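Local coordinates for protein putative acyl-CoA thioester hydrolase (Yersinia pestis KIM10+, PDB 5DM5) that probably hydrolyses the thioester bond of acyl-CoA substrates, acting as a hexameric thioesterase of the hot-dog fold, at residues B[43-48]-B[70-75]. Sequence-based numbering, arbitrary orientation.
Sequences WLMSQM and DGMTFL
Met72 reaches from strand 64-74 to helix 43-60 and meets two methionines there. Its methyl CE lies against the middle of the Met45 chain, 3.6 Å from Met45 CG and 3.7 Å from Met45 SD. Its sulfur is used on the other partner: Met72 SD lies 3.7 Å from Met48 SD, and these two chains run past each other in opposite directions. Met72 CG is set anti to the backbone N (chi1 178°), which sends the chain out toward the helix. Bends at chi2 and chi3 then turn the methyl to Met45. Met45 and Met48 lie three residues apart, about one helical turn. The end of the Phe74 ring covers the helix more loosely, with Phe74 CZ 4.5 Å from Met45 CG. Met48 also packs on Phe125, Ile102 and Val104 of the same sheet. Met45 meets Met45 of a second subunit, and Met72 and Thr73 pair with a strand of that subunit, continuing the sheet. This is the hot-dog core, a long helix packed on a curved antiparallel sheet, here close to a subunit interface. The touching atoms are a methyl, a methylene and thioether sulfurs, so the contact rests on dispersion and burial of apolar surface.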
ATOM      1  N   TRP B  43      -9.516   9.804   3.553  1.00 46.40           N
ATOM      2  CA  TRP B  43      -8.327   9.959   2.730  1.00 47.43           C
ATOM      3  C   TRP B  43      -8.166  11.440   2.520  1.00 44.00           C
ATOM      4  O   TRP B  43      -7.073  11.989   2.529  1.00 41.49           O
ATOM      5  CB  TRP B  43      -8.417   9.276   1.372  1.00 50.62           C
ATOM      6  CG  TRP B  43      -7.241   9.654   0.494  1.00 49.13           C
ATOM      7  CD1 TRP B  43      -5.931   9.354   0.714  1.00 47.86           C
ATOM      8  CD2 TRP B  43      -7.273  10.429  -0.710  1.00 45.01           C
ATOM      9  NE1 TRP B  43      -5.150   9.878  -0.279  1.00 50.00           N
ATOM     10  CE2 TRP B  43      -5.950  10.542  -1.168  1.00 49.60           C
ATOM     11  CE3 TRP B  43      -8.291  11.029  -1.450  1.00 44.75           C
ATOM     12  CZ2 TRP B  43      -5.622  11.227  -2.328  1.00 44.54           C
ATOM     13  CZ3 TRP B  43      -7.960  11.709  -2.599  1.00 43.77           C
ATOM     14  CH2 TRP B  43      -6.639  11.803  -3.027  1.00 44.76           C
ATOM     15  N   LEU B  44      -9.306  12.072   2.303  1.00 41.88           N
ATOM     16  CA  LEU B  44      -9.362  13.490   2.087  1.00 37.56           C
ATOM     17  C   LEU B  44      -8.737  14.162   3.284  1.00 42.07           C
ATOM     18  O   LEU B  44      -7.870  15.018   3.138  1.00 46.00           O
ATOM     19  CB  LEU B  44     -10.794  13.935   1.903  1.00 39.12           C
ATOM     20  CG  LEU B  44     -11.287  13.615   0.498  1.00 46.34           C
ATOM     21  CD1 LEU B  44     -12.700  14.086   0.304  1.00 42.77           C
ATOM     22  CD2 LEU B  44     -10.377  14.217  -0.558  1.00 44.11           C
ATOM     23  N   MET B  45      -9.154  13.756   4.478  1.00 42.08           N
ATOM     24  CA  MET B  45      -8.560  14.275   5.719  1.00 38.01           C
ATOM     25  C   MET B  45      -7.076  13.922   5.890  1.00 38.61           C
ATOM     26  O   MET B  45      -6.327  14.710   6.453  1.00 40.57           O
ATOM     27  CB  MET B  45      -9.340  13.801   6.948  1.00 44.87           C
ATOM     28  CG  MET B  45     -10.831  14.128   6.928  1.00 48.07           C
ATOM     29  SD  MET B  45     -11.739  13.688   8.439  1.00 49.93           S
ATOM     30  CE  MET B  45     -11.499  11.925   8.526  1.00 54.10           C
ATOM     31  N   SER B  46      -6.654  12.751   5.409  1.00 41.16           N
ATOM     32  CA  SER B  46      -5.241  12.357   5.467  1.00 42.09           C
ATOM     33  C   SER B  46      -4.436  13.381   4.696  1.00 40.95           C
ATOM     34  O   SER B  46      -3.401  13.856   5.156  1.00 43.78           O
ATOM     35  CB  SER B  46      -5.010  10.976   4.841  1.00 43.26           C
ATOM     36  OG  SER B  46      -5.810   9.977   5.442  1.00 48.74           O
ATOM     37  N   GLN B  47      -4.947  13.724   3.517  1.00 38.66           N
ATOM     38  CA  GLN B  47      -4.352  14.737   2.653  1.00 38.48           C
ATOM     39  C   GLN B  47      -4.384  16.131   3.265  1.00 38.64           C
ATOM     40  O   GLN B  47      -3.449  16.887   3.088  1.00 38.11           O
ATOM     41  CB  GLN B  47      -5.043  14.749   1.295  1.00 41.76           C
ATOM     42  CG  GLN B  47      -4.848  13.448   0.581  1.00 43.29           C
ATOM     43  CD  GLN B  47      -3.393  13.201   0.272  1.00 46.41           C
ATOM     44  OE1 GLN B  47      -2.856  13.734  -0.701  1.00 55.53           O
ATOM     45  NE2 GLN B  47      -2.720  12.461   1.152  1.00 43.85           N
ATOM     46  N   MET B  48      -5.464  16.502   3.941  1.00 37.20           N
ATOM     47  CA  MET B  48      -5.483  17.812   4.577  1.00 35.23           C
ATOM     48  C   MET B  48      -4.484  17.922   5.724  1.00 34.45           C
ATOM     49  O   MET B  48      -3.850  18.952   5.904  1.00 37.21           O
ATOM     50  CB  MET B  48      -6.881  18.173   5.075  1.00 39.14           C
ATOM     51  CG  MET B  48      -7.941  18.125   3.995  1.00 43.21           C
ATOM     52  SD  MET B  48      -9.582  18.687   4.488  1.00 42.59           S
ATOM     53  CE  MET B  48      -9.268  20.415   4.780  1.00 38.21           C
ATOM     54  N   ASP B  70     -10.953  21.922  13.128  1.00 41.90           N
ATOM     55  CA  ASP B  70     -12.147  22.681  13.406  1.00 41.07           C
ATOM     56  C   ASP B  70     -13.059  22.781  12.184  1.00 43.66           C
ATOM     57  O   ASP B  70     -12.590  23.000  11.069  1.00 40.46           O
ATOM     58  CB  ASP B  70     -11.714  24.082  13.835  1.00 42.53           C
ATOM     59  CG  ASP B  70     -10.862  24.076  15.089  1.00 44.15           C
ATOM     60  OD1 ASP B  70     -11.272  23.444  16.083  1.00 48.96           O
ATOM     61  OD2 ASP B  70      -9.740  24.647  15.043  1.00 39.74           O
ATOM     62  N   GLY B  71     -14.363  22.655  12.397  1.00 46.02           N
ATOM     63  CA  GLY B  71     -15.325  22.981  11.363  1.00 47.42           C
ATOM     64  C   GLY B  71     -15.150  22.364   9.992  1.00 48.13           C
ATOM     65  O   GLY B  71     -15.138  23.079   8.987  1.00 47.47           O
ATOM     66  N   MET B  72     -14.968  21.055   9.931  1.00 47.04           N
ATOM     67  CA  MET B  72     -14.871  20.412   8.628  1.00 46.65           C
ATOM     68  C   MET B  72     -16.230  20.140   7.998  1.00 49.41           C
ATOM     69  O   MET B  72     -17.129  19.627   8.650  1.00 52.17           O
ATOM     70  CB  MET B  72     -14.093  19.113   8.714  1.00 44.80           C
ATOM     71  CG  MET B  72     -14.028  18.396   7.376  1.00 47.21           C
ATOM     72  SD  MET B  72     -12.340  18.189   6.846  1.00 39.29           S
ATOM     73  CE  MET B  72     -11.703  17.370   8.299  1.00 50.49           C
ATOM     74  N   THR B  73     -16.382  20.513   6.736  1.00 43.36           N
ATOM     75  CA  THR B  73     -17.633  20.311   6.047  1.00 45.67           C
ATOM     76  C   THR B  73     -17.354  19.595   4.751  1.00 47.98           C
ATOM     77  O   THR B  73     -16.423  19.959   4.045  1.00 49.29           O
ATOM     78  CB  THR B  73     -18.347  21.624   5.757  1.00 50.85           C
ATOM     79  OG1 THR B  73     -18.377  22.430   6.937  1.00 59.81           O
ATOM     80  CG2 THR B  73     -19.771  21.354   5.306  1.00 53.95           C
ATOM     81  N   PHE B  74     -18.128  18.558   4.446  1.00 49.91           N
ATOM     82  CA  PHE B  74     -18.002  17.877   3.158  1.00 45.82           C
ATOM     83  C   PHE B  74     -18.936  18.453   2.145  1.00 44.44           C
ATOM     84  O   PHE B  74     -20.081  18.046   2.023  1.00 44.43           O
ATOM     85  CB  PHE B  74     -18.232  16.376   3.301  1.00 47.08           C
ATOM     86  CG  PHE B  74     -17.164  15.705   4.083  1.00 46.27           C
ATOM     87  CD1 PHE B  74     -16.158  15.016   3.443  1.00 45.52           C
ATOM     88  CD2 PHE B  74     -17.108  15.836   5.447  1.00 50.37           C
ATOM     89  CE1 PHE B  74     -15.147  14.437   4.152  1.00 42.78           C
ATOM     90  CE2 PHE B  74     -16.094  15.249   6.162  1.00 49.14           C
ATOM     91  CZ  PHE B  74     -15.114  14.552   5.514  1.00 44.51           C
ATOM     92  N   LEU B  75     -18.394  19.414   1.412  1.00 46.10           N
ATOM     93  CA  LEU B  75     -19.148  20.213   0.463  1.00 47.39           C
ATOM     94  C   LEU B  75     -19.601  19.388  -0.725  1.00 52.13           C
ATOM     95  O   LEU B  75     -20.793  19.269  -1.000  1.00 59.27           O
ATOM     96  CB  LEU B  75     -18.305  21.397  -0.043  1.00 45.38           C
ATOM     97  CG  LEU B  75     -17.798  22.549   0.848  1.00 44.86           C
ATOM     98  CD1 LEU B  75     -18.461  22.543   2.216  1.00 55.65           C
ATOM     99  CD2 LEU B  75     -16.277  22.626   0.975  1.00 41.06           C
TER